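Local coordinates for DNA polymerase III, beta subunit (Eubacterium rectale, PDB 3T0P), which probably tethers DNA polymerases and other proteins to DNA as a ring-shaped sliding clamp and so confers processivity on replication, at residues Val18-Pro23 with Ser204-Gly209; Lys96-Ile99 with Ala104-Asn107; Val170-His175 with Phe243-Met248. All coordinates share one frame; numbering follows the deposited sequence.

Contact 1. Residues Val18-Pro23 with Ser204-Gly209; sequences VSKAVP and SKIIPG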
ATOM      1  N   VAL B  18       7.862  10.450 -17.454  1.00 43.96           N
ATOM      2  CA  VAL B  18       9.253  10.916 -17.365  1.00 44.75           C
ATOM      3  C   VAL B  18       9.804  10.870 -15.941  1.00 51.85           C
ATOM      4  O   VAL B  18      11.013  10.719 -15.784  1.00 53.38           O
ATOM      5  CB  VAL B  18       9.502  12.301 -18.033  1.00 48.61           C
ATOM      6  CG1 VAL B  18       9.162  12.248 -19.517  1.00 48.36           C
ATOM      7  CG2 VAL B  18       8.739  13.427 -17.337  1.00 48.57           C
ATOM      8  N   SER B  19       8.935  10.944 -14.923  1.00 49.65           N
ATOM      9  CA  SER B  19       9.300  10.860 -13.502  1.00 50.39           C
ATOM     10  C   SER B  19      10.043   9.566 -13.144  1.00 56.04           C
ATOM     11  O   SER B  19      10.769   9.545 -12.150  1.00 56.58           O
ATOM     12  CB  SER B  19       8.058  10.970 -12.624  1.00 52.50           C
ATOM     13  OG  SER B  19       7.636  12.325 -12.633  1.00 63.37           O
ATOM     14  N   LYS B  20       9.867   8.490 -13.933  1.00 52.65           N
ATOM     15  CA  LYS B  20      10.549   7.203 -13.689  1.00 50.67           C
ATOM     16  C   LYS B  20      12.060   7.282 -13.930  1.00 55.45           C
ATOM     17  O   LYS B  20      12.760   6.351 -13.568  1.00 55.00           O
ATOM     18  CB  LYS B  20       9.933   6.089 -14.540  1.00 50.85           C
ATOM     19  CG  LYS B  20       8.778   5.391 -13.826  1.00 54.71           C
ATOM     20  CD  LYS B  20       7.582   6.317 -13.614  1.00 50.65           C
ATOM     21  CE  LYS B  20       6.394   5.648 -13.001  1.00 45.33           C
ATOM     22  NZ  LYS B  20       5.297   6.633 -12.780  1.00 49.63           N
ATOM     23  N   ALA B  21      12.563   8.397 -14.520  1.00 52.25           N
ATOM     24  CA  ALA B  21      13.989   8.611 -14.781  1.00 51.90           C
ATOM     25  C   ALA B  21      14.552   9.671 -13.850  1.00 56.68           C
ATOM     26  O   ALA B  21      15.728  10.028 -13.961  1.00 57.13           O
ATOM     27  CB  ALA B  21      14.203   9.025 -16.222  1.00 52.61           C
ATOM     28  N   VAL B  22      13.701  10.197 -12.948  1.00 52.67           N
ATOM     29  CA  VAL B  22      14.113  11.216 -11.978  1.00 52.95           C
ATOM     30  C   VAL B  22      14.716  10.478 -10.764  1.00 54.72           C
ATOM     31  O   VAL B  22      14.027   9.643 -10.185  1.00 51.32           O
ATOM     32  CB  VAL B  22      12.969  12.208 -11.585  1.00 56.04           C
ATOM     33  CG1 VAL B  22      13.400  13.131 -10.455  1.00 56.69           C
ATOM     34  CG2 VAL B  22      12.497  13.021 -12.789  1.00 55.39           C
ATOM     35  N   PRO B  23      15.992  10.748 -10.375  1.00 54.05           N
ATOM     36  CA  PRO B  23      16.574  10.014  -9.231  1.00 55.33           C
ATOM     37  C   PRO B  23      15.795  10.207  -7.928  1.00 62.23           C
ATOM     38  O   PRO B  23      15.349  11.305  -7.577  1.00 61.54           O
ATOM     39  CB  PRO B  23      18.000  10.551  -9.127  1.00 58.13           C
ATOM     40  CG  PRO B  23      18.275  11.189 -10.452  1.00 62.66           C
ATOM     41  CD  PRO B  23      16.966  11.682 -10.969  1.00 56.55           C
ATOM     42  N   SER B 204       9.099  -1.223 -16.750  1.00 46.40           N
ATOM     43  CA  SER B 204       7.983  -2.032 -16.275  1.00 46.36           C
ATOM     44  C   SER B 204       6.839  -1.145 -15.740  1.00 47.13           C
ATOM     45  O   SER B 204       5.674  -1.454 -15.958  1.00 45.71           O
ATOM     46  CB  SER B 204       8.432  -2.975 -15.163  1.00 49.38           C
ATOM     47  OG  SER B 204       8.951  -4.161 -15.728  1.00 65.56           O
ATOM     48  N   LYS B 205       7.189  -0.048 -15.069  1.00 42.21           N
ATOM     49  CA  LYS B 205       6.234   0.888 -14.460  1.00 41.54           C
ATOM     50  C   LYS B 205       5.530   1.800 -15.490  1.00 48.60           C
ATOM     51  O   LYS B 205       4.512   2.382 -15.150  1.00 48.66           O
ATOM     52  CB  LYS B 205       6.964   1.778 -13.440  1.00 42.65           C
ATOM     53  CG  LYS B 205       7.520   1.041 -12.228  1.00 48.18           C
ATOM     54  CD  LYS B 205       8.268   2.033 -11.358  1.00 52.93           C
ATOM     55  CE  LYS B 205       9.014   1.393 -10.233  1.00 64.67           C
ATOM     56  NZ  LYS B 205       9.867   2.393  -9.534  1.00 71.54           N
ATOM     57  N   ILE B 206       6.076   1.988 -16.716  1.00 47.11           N
ATOM     58  CA  ILE B 206       5.427   2.912 -17.652  1.00 46.63           C
ATOM     59  C   ILE B 206       4.825   2.218 -18.875  1.00 52.27           C
ATOM     60  O   ILE B 206       4.115   2.869 -19.646  1.00 50.57           O
ATOM     61  CB  ILE B 206       6.353   4.063 -18.079  1.00 49.78           C
ATOM     62  CG1 ILE B 206       7.680   3.586 -18.734  1.00 49.80           C
ATOM     63  CG2 ILE B 206       6.588   4.998 -16.901  1.00 51.47           C
ATOM     64  CD1 ILE B 206       8.486   4.717 -19.403  1.00 49.28           C
ATOM     65  N   ILE B 207       5.093   0.915 -19.052  1.00 50.27           N
ATOM     66  CA  ILE B 207       4.592   0.134 -20.176  1.00 51.08           C
ATOM     67  C   ILE B 207       3.258  -0.485 -19.745  1.00 56.63           C
ATOM     68  O   ILE B 207       3.205  -1.253 -18.773  1.00 55.51           O
ATOM     69  CB  ILE B 207       5.665  -0.893 -20.686  1.00 54.87           C
ATOM     70  CG1 ILE B 207       6.313  -0.391 -21.963  1.00 56.98           C
ATOM     71  CG2 ILE B 207       5.139  -2.297 -20.902  1.00 56.27           C
ATOM     72  CD1 ILE B 207       7.656  -1.032 -22.254  1.00 72.07           C
ATOM     73  N   PRO B 208       2.157  -0.115 -20.438  1.00 55.43           N
ATOM     74  CA  PRO B 208       0.831  -0.640 -20.051  1.00 55.16           C
ATOM     75  C   PRO B 208       0.761  -2.164 -20.105  1.00 58.13           C
ATOM     76  O   PRO B 208       0.203  -2.777 -19.187  1.00 57.62           O
ATOM     77  CB  PRO B 208      -0.120   0.010 -21.058  1.00 57.55           C
ATOM     78  CG  PRO B 208       0.590   1.254 -21.496  1.00 61.92           C
ATOM     79  CD  PRO B 208       2.047   0.841 -21.556  1.00 57.46           C
ATOM     80  N   GLY B 209       1.397  -2.760 -21.123  1.00 53.43           N
ATOM     81  CA  GLY B 209       1.461  -4.211 -21.268  1.00 51.42           C
ATOM     82  C   GLY B 209       0.409  -4.839 -22.161  1.00 52.57           C
ATOM     83  O   GLY B 209       0.108  -6.029 -22.008  1.00 53.38           O
TER

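Contact 2. Residues Lys96-Ile99 with Ala104-Asn107; sequences KTVI and AKFN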
ATOM      1  N   LYS B  96      11.181  32.602 -13.159  1.00 60.36           N
ATOM      2  CA  LYS B  96       9.937  32.596 -12.395  1.00 58.32           C
ATOM      3  C   LYS B  96       8.885  31.957 -13.311  1.00 59.74           C
ATOM      4  O   LYS B  96       8.769  32.326 -14.484  1.00 58.22           O
ATOM      5  CB  LYS B  96       9.538  34.014 -11.941  1.00 60.04           C
ATOM      6  N   THR B  97       8.207  30.930 -12.803  1.00 54.14           N
ATOM      7  CA  THR B  97       7.238  30.160 -13.556  1.00 52.36           C
ATOM      8  C   THR B  97       5.854  30.286 -12.930  1.00 56.25           C
ATOM      9  O   THR B  97       5.674  30.091 -11.719  1.00 55.76           O
ATOM     10  CB  THR B  97       7.710  28.680 -13.627  1.00 57.05           C
ATOM     11  OG1 THR B  97       9.025  28.653 -14.184  1.00 60.96           O
ATOM     12  CG2 THR B  97       6.791  27.794 -14.486  1.00 49.46           C
ATOM     13  N   VAL B  98       4.871  30.569 -13.789  1.00 52.36           N
ATOM     14  CA  VAL B  98       3.455  30.617 -13.432  1.00 50.66           C
ATOM     15  C   VAL B  98       2.756  29.456 -14.125  1.00 52.54           C
ATOM     16  O   VAL B  98       2.862  29.289 -15.342  1.00 52.83           O
ATOM     17  CB  VAL B  98       2.757  31.957 -13.766  1.00 54.89           C
ATOM     18  CG1 VAL B  98       1.428  32.052 -13.027  1.00 53.78           C
ATOM     19  CG2 VAL B  98       3.652  33.145 -13.431  1.00 55.80           C
ATOM     20  N   ILE B  99       2.085  28.636 -13.338  1.00 46.42           N
ATOM     21  CA  ILE B  99       1.297  27.507 -13.809  1.00 44.12           C
ATOM     22  C   ILE B  99      -0.126  27.860 -13.431  1.00 47.40           C
ATOM     23  O   ILE B  99      -0.409  28.071 -12.244  1.00 48.42           O
ATOM     24  CB  ILE B  99       1.772  26.149 -13.224  1.00 45.55           C
ATOM     25  CG1 ILE B  99       3.287  25.919 -13.492  1.00 46.52           C
ATOM     26  CG2 ILE B  99       0.920  25.029 -13.798  1.00 43.24           C
ATOM     27  CD1 ILE B  99       3.933  24.692 -12.766  1.00 55.07           C
ATOM     28  N   ALA B 104      -7.121  28.984 -10.593  1.00 45.06           N
ATOM     29  CA  ALA B 104      -5.989  28.663  -9.735  1.00 43.55           C
ATOM     30  C   ALA B 104      -4.675  29.026 -10.414  1.00 49.01           C
ATOM     31  O   ALA B 104      -4.532  28.909 -11.639  1.00 51.03           O
ATOM     32  CB  ALA B 104      -6.021  27.192  -9.373  1.00 42.73           C
ATOM     33  N   LYS B 105      -3.710  29.471  -9.611  1.00 43.84           N
ATOM     34  CA  LYS B 105      -2.431  29.952 -10.093  1.00 43.55           C
ATOM     35  C   LYS B 105      -1.309  29.594  -9.114  1.00 45.50           C
ATOM     36  O   LYS B 105      -1.457  29.805  -7.914  1.00 44.60           O
ATOM     37  CB  LYS B 105      -2.565  31.486 -10.249  1.00 47.57           C
ATOM     38  CG  LYS B 105      -1.477  32.189 -11.009  1.00 59.77           C
ATOM     39  CD  LYS B 105      -1.829  33.666 -11.159  1.00 75.18           C
ATOM     40  CE  LYS B 105      -0.914  34.609 -10.400  1.00 91.45           C
ATOM     41  NZ  LYS B 105      -1.189  34.614  -8.936  1.00 95.99           N
ATOM     42  N   PHE B 106      -0.204  29.029  -9.630  1.00 41.79           N
ATOM     43  CA  PHE B 106       0.978  28.680  -8.845  1.00 41.65           C
ATOM     44  C   PHE B 106       2.164  29.472  -9.314  1.00 47.44           C
ATOM     45  O   PHE B 106       2.405  29.535 -10.517  1.00 47.56           O
ATOM     46  CB  PHE B 106       1.318  27.184  -8.954  1.00 42.54           C
ATOM     47  CG  PHE B 106       0.449  26.294  -8.114  1.00 43.99           C
ATOM     48  CD1 PHE B 106       0.776  26.030  -6.789  1.00 45.55           C
ATOM     49  CD2 PHE B 106      -0.721  25.748  -8.633  1.00 46.19           C
ATOM     50  CE1 PHE B 106      -0.040  25.231  -6.008  1.00 47.52           C
ATOM     51  CE2 PHE B 106      -1.540  24.944  -7.851  1.00 48.45           C
ATOM     52  CZ  PHE B 106      -1.181  24.666  -6.550  1.00 47.48           C
ATOM     53  N   ASN B 107       2.919  30.073  -8.389  1.00 46.26           N
ATOM     54  CA  ASN B 107       4.164  30.761  -8.746  1.00 47.52           C
ATOM     55  C   ASN B 107       5.296  29.962  -8.148  1.00 54.39           C
ATOM     56  O   ASN B 107       5.289  29.696  -6.938  1.00 53.66           O
ATOM     57  CB  ASN B 107       4.184  32.214  -8.289  1.00 53.40           C
ATOM     58  CG  ASN B 107       3.060  33.027  -8.869  1.00 73.94           C
ATOM     59  OD1 ASN B 107       3.178  33.598  -9.953  1.00 72.26           O
ATOM     60  ND2 ASN B 107       1.921  33.042  -8.189  1.00 68.71           N
TER

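Contact 3. Residues Val170-His175 with Phe243-Met248; sequences VSLDGH and FKIDQM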
ATOM      1  N   VAL B 170      18.468 -13.131 -19.828  1.00 46.56           N
ATOM      2  CA  VAL B 170      19.183 -13.808 -18.734  1.00 46.05           C
ATOM      3  C   VAL B 170      19.482 -12.842 -17.596  1.00 49.44           C
ATOM      4  O   VAL B 170      19.943 -11.730 -17.839  1.00 49.24           O
ATOM      5  CB  VAL B 170      20.514 -14.466 -19.238  1.00 49.61           C
ATOM      6  CG1 VAL B 170      21.231 -15.247 -18.140  1.00 49.53           C
ATOM      7  CG2 VAL B 170      20.292 -15.357 -20.447  1.00 49.85           C
ATOM      8  N   SER B 171      19.260 -13.296 -16.352  1.00 43.82           N
ATOM      9  CA  SER B 171      19.685 -12.629 -15.128  1.00 42.67           C
ATOM     10  C   SER B 171      20.303 -13.671 -14.193  1.00 50.06           C
ATOM     11  O   SER B 171      19.948 -14.853 -14.257  1.00 50.50           O
ATOM     12  CB  SER B 171      18.549 -11.892 -14.451  1.00 42.38           C
ATOM     13  OG  SER B 171      17.539 -12.797 -14.055  1.00 50.43           O
ATOM     14  N   LEU B 172      21.268 -13.250 -13.374  1.00 46.87           N
ATOM     15  CA  LEU B 172      21.938 -14.108 -12.414  1.00 47.24           C
ATOM     16  C   LEU B 172      22.531 -13.260 -11.293  1.00 51.84           C
ATOM     17  O   LEU B 172      22.853 -12.097 -11.495  1.00 51.56           O
ATOM     18  CB  LEU B 172      22.997 -15.033 -13.071  1.00 48.44           C
ATOM     19  CG  LEU B 172      24.248 -14.425 -13.710  1.00 54.22           C
ATOM     20  CD1 LEU B 172      25.413 -14.367 -12.719  1.00 54.73           C
ATOM     21  CD2 LEU B 172      24.703 -15.274 -14.873  1.00 56.98           C
ATOM     22  N   ASP B 173      22.651 -13.835 -10.105  1.00 50.75           N
ATOM     23  CA  ASP B 173      23.181 -13.105  -8.956  1.00 50.65           C
ATOM     24  C   ASP B 173      24.291 -13.898  -8.237  1.00 55.40           C
ATOM     25  O   ASP B 173      24.776 -13.459  -7.199  1.00 56.87           O
ATOM     26  CB  ASP B 173      22.034 -12.755  -7.997  1.00 50.65           C
ATOM     27  CG  ASP B 173      21.274 -13.952  -7.437  1.00 59.19           C
ATOM     28  OD1 ASP B 173      21.651 -15.109  -7.761  1.00 60.99           O
ATOM     29  OD2 ASP B 173      20.319 -13.736  -6.652  1.00 60.03           O
ATOM     30  N   GLY B 174      24.676 -15.039  -8.799  1.00 52.96           N
ATOM     31  CA  GLY B 174      25.691 -15.923  -8.226  1.00 53.97           C
ATOM     32  C   GLY B 174      25.133 -17.130  -7.498  1.00 59.56           C
ATOM     33  O   GLY B 174      25.875 -18.075  -7.218  1.00 61.87           O
ATOM     34  N   HIS B 175      23.818 -17.116  -7.197  1.00 55.16           N
ATOM     35  CA  HIS B 175      23.084 -18.177  -6.503  1.00 54.85           C
ATOM     36  C   HIS B 175      22.038 -18.841  -7.384  1.00 53.82           C
ATOM     37  O   HIS B 175      21.544 -19.912  -7.040  1.00 53.81           O
ATOM     38  CB  HIS B 175      22.387 -17.601  -5.274  1.00 56.38           C
ATOM     39  CG  HIS B 175      23.346 -17.029  -4.290  1.00 62.04           C
ATOM     40  ND1 HIS B 175      23.497 -15.663  -4.148  1.00 64.74           N
ATOM     41  CD2 HIS B 175      24.220 -17.659  -3.474  1.00 65.59           C
ATOM     42  CE1 HIS B 175      24.429 -15.504  -3.224  1.00 65.46           C
ATOM     43  NE2 HIS B 175      24.899 -16.678  -2.797  1.00 66.39           N
ATOM     44  N   PHE B 243      28.892 -13.483 -18.398  1.00 68.14           N
ATOM     45  CA  PHE B 243      29.220 -14.821 -17.913  1.00 68.55           C
ATOM     46  C   PHE B 243      28.911 -15.903 -18.958  1.00 76.44           C
ATOM     47  O   PHE B 243      27.887 -15.830 -19.644  1.00 76.05           O
ATOM     48  CB  PHE B 243      28.444 -15.096 -16.607  1.00 68.32           C
ATOM     49  CG  PHE B 243      28.537 -13.947 -15.624  1.00 68.43           C
ATOM     50  CD1 PHE B 243      29.607 -13.851 -14.742  1.00 70.83           C
ATOM     51  CD2 PHE B 243      27.584 -12.928 -15.625  1.00 68.60           C
ATOM     52  CE1 PHE B 243      29.727 -12.764 -13.879  1.00 71.08           C
ATOM     53  CE2 PHE B 243      27.702 -11.841 -14.756  1.00 70.10           C
ATOM     54  CZ  PHE B 243      28.772 -11.768 -13.890  1.00 68.87           C
ATOM     55  N   LYS B 244      29.806 -16.886 -19.096  1.00 76.30           N
ATOM     56  CA  LYS B 244      29.589 -18.010 -20.009  1.00 77.78           C
ATOM     57  C   LYS B 244      28.680 -18.976 -19.263  1.00 82.25           C
ATOM     58  O   LYS B 244      29.122 -19.619 -18.313  1.00 82.62           O
ATOM     59  CB  LYS B 244      30.911 -18.657 -20.511  1.00 82.36           C
ATOM     60  CG  LYS B 244      32.123 -18.587 -19.576  1.00100.38           C
ATOM     61  N   ILE B 245      27.379 -18.968 -19.600  1.00 78.48           N
ATOM     62  CA  ILE B 245      26.387 -19.759 -18.879  1.00 77.94           C
ATOM     63  C   ILE B 245      25.973 -21.034 -19.624  1.00 81.26           C
ATOM     64  O   ILE B 245      25.478 -21.959 -18.977  1.00 79.44           O
ATOM     65  CB  ILE B 245      25.140 -18.908 -18.485  1.00 80.06           C
ATOM     66  CG1 ILE B 245      24.472 -18.206 -19.687  1.00 80.55           C
ATOM     67  CG2 ILE B 245      25.495 -17.911 -17.399  1.00 80.56           C
ATOM     68  CD1 ILE B 245      23.242 -18.918 -20.242  1.00 90.00           C
ATOM     69  N   ASP B 246      26.158 -21.086 -20.959  1.00 78.88           N
ATOM     70  CA  ASP B 246      25.771 -22.238 -21.785  1.00 79.72           C
ATOM     71  C   ASP B 246      26.454 -23.542 -21.334  1.00 85.57           C
ATOM     72  O   ASP B 246      25.864 -24.617 -21.473  1.00 84.00           O
ATOM     73  CB  ASP B 246      26.051 -21.963 -23.264  1.00 82.65           C
ATOM     74  CG  ASP B 246      25.136 -20.900 -23.848  1.00 94.27           C
ATOM     75  OD1 ASP B 246      23.932 -21.199 -24.057  1.00 95.04           O
ATOM     76  OD2 ASP B 246      25.619 -19.766 -24.091  1.00 97.51           O
ATOM     77  N   GLN B 247      27.659 -23.427 -20.742  1.00 85.61           N
ATOM     78  CA  GLN B 247      28.455 -24.530 -20.188  1.00 88.04           C
ATOM     79  C   GLN B 247      27.773 -25.178 -18.970  1.00 93.97           C
ATOM     80  O   GLN B 247      27.923 -26.388 -18.760  1.00 94.88           O
ATOM     81  CB  GLN B 247      29.866 -24.040 -19.789  1.00 90.26           C
ATOM     82  CG  GLN B 247      29.890 -22.744 -18.972  1.00105.03           C
ATOM     83  CD  GLN B 247      31.079 -22.660 -18.053  1.00131.95           C
ATOM     84  OE1 GLN B 247      30.989 -22.965 -16.861  1.00127.75           O
ATOM     85  NE2 GLN B 247      32.220 -22.228 -18.581  1.00128.26           N
HETATM   86  N   MSE B 248      27.041 -24.362 -18.175  1.00 89.91           N
HETATM   87  CA  MSE B 248      26.336 -24.756 -16.949  1.00 89.18           C
HETATM   88  C   MSE B 248      24.965 -25.349 -17.201  1.00 89.64           C
HETATM   89  O   MSE B 248      24.357 -25.884 -16.273  1.00 89.14           O
HETATM   90  CB  MSE B 248      26.170 -23.552 -16.030  1.00 91.38           C
HETATM   91  CG  MSE B 248      27.469 -22.996 -15.551  1.00100.76           C
HETATM   92 SE   MSE B 248      27.056 -21.742 -14.177  0.75109.34          SE
HETATM   93  CE  MSE B 248      28.564 -22.149 -12.988  1.00107.26           C
TER

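Contact 1. Residues Val18-Pro23 with Ser204-Gly209
K20 lays the hydrocarbon part of its side chain against K205 and I206 in a small surface contact between the N-terminal and central domains of the clamp. Residues 18-23 are the place where helix 8-18 runs out through a 3-10 turn at S19-A21, and residues 204-209 take in the last, weakly bonded part of helix 197-206 and the chain that follows it. The pair illustrates a general point: a lysine can pack as an aliphatic chain while its amine serves another partner.

The K20 chain bends once, at chi2 (66°), and then runs straight, which brings its methylenes alongside the branch methyl of I206. K20 CD lies 3.7 Å from I206 CG2, with CG and CE of the same lysine scarcely farther off, so one methyl is followed by three consecutive carbons. The two side chains run past one another in opposite senses. K205 is crossed at a slant instead, where K20 CE comes to 3.9 Å from K205 CB. Beyond that point the amines diverge. K20 NZ donates to the carbonyl of N16, in the last turn of helix 8-18, a bond that helps hold the methylenes in position, while the extended K205 chain makes a long, weak ion pair with E202. The two nitrogens, K20 NZ and K205 NZ, thus end 7.0 Å apart. I54 of strand 52-58 touches K20, A21 and I206 alike, so both segments share one apolar neighbour.

Helices approaching each other beside a sheet that runs on from one domain into the next are characteristic of the beta sliding clamp fold, in which helices line the inside of the ring and sheets form its outside.

Contact 2. Residues Lys96-Ile99 with Ala104-Asn107
V98 and N107 stand side by side, pointing the same way, as a non-hydrogen-bonded pair of the antiparallel beta hairpin formed by strands 96-101 and 104-109. Their close approach is between a methyl and an amide oxygen, with V98 CG2 3.5 Å from N107 OD1. The other methyl of the valine serves a diagonal neighbour. V98 CG1, anti to the backbone N (chi1 -164°), reaches over to K105, whose chain crosses it at a slant; V98 CG1 and K105 CG are 3.5 Å apart. K105 then folds at chi3 and chi4, away from the extended form.

I99 and F106 occupy the reverse face, as the hydrogen-bonded pair. Their side chains begin together, with I99 CB 4.4 Å from F106 CB, but the phenyl ring swings off, carrying its edge past the I99 carbonyl and its bulk toward I78 and L82. I99 packs on F75, I78 and V87, so this face closes over helix 72-81. In this hairpin I99 and F106 are therefore buried, while V98, K105 and N107 on the other face are partly exposed.

The outer edge of strand 104-109 extends the sheet across the subunit interface: A104-N107 pair antiparallel with a strand of the second subunit, and N107 ND2 makes a weak bond to S302 OG of that subunit.

Within the hairpin, I99 N donates to F106 O at 3.0 Å, and F106 N returns the bond to I99 O at 2.8 Å. The F106 oxygen also receives a CA-H...O contact, V98 CA lying 3.3 Å from it.

Contact 3. Residues Val170-His175 with Phe243-Met248
L172 meets F243 and I245 in an uncommon shape: its CG sits between the backbone N and the carbonyl carbon (chi1 66°), and chi2, at 93°, lies well off a staggered value. That twist splits the work of the two methyls. L172 CD1 sits over one face of the F243 ring in a CH-pi contact, 4.1 Å from the ring centroid and displaced toward the rim. L172 CD2 fills the angle between the two partners, 3.7 Å from I245 CG2 and a similar distance from F243 CD2. The leucine therefore acts as a wedge from the end of strand 166-172 into the linker that leads to the C-terminal domain. An alanine here would lose both methyls, and the F243 face and I245 CG2 would probably be left without this apolar partner, the ring less firmly fixed.

Polar links frame the wedge. D246 forms a salt bridge with R168 on the same strand, tying down the linker. After L172 the chain reverses in an Asx turn, H175 N donating to D173 OD1 at 3.0 Å, while D173 OD2 pairs with R176.

A leucine clasped by the linker in this way joins the central and C-terminal domains, at the boundary where bacterial beta clamps generally hold the short peptide motifs of their polymerases and loaders, consistent with a probable partner-binding site.

How the contacts relate
From the N terminus, contact 1 opens first, at residues 18-23, and waits for its partner until 204-209. Contact 2 falls wholly within that interval: a short hairpin at 96-107, local to the N-terminal domain. Contact 3 opens at 170-175, before contact 1 has closed, and closes beyond it at 243-248, so the two contacts cross along the chain. The result is a chain of ties: contact 1 joins the N-terminal to the central domain, contact 3 the central to the C-terminal, and contact 2 builds the hairpin whose outer strand joins the sheet of the second subunit. Contacts 2 and 3 lie on opposite sides of the chain's centre, with their centres about 53 Å apart.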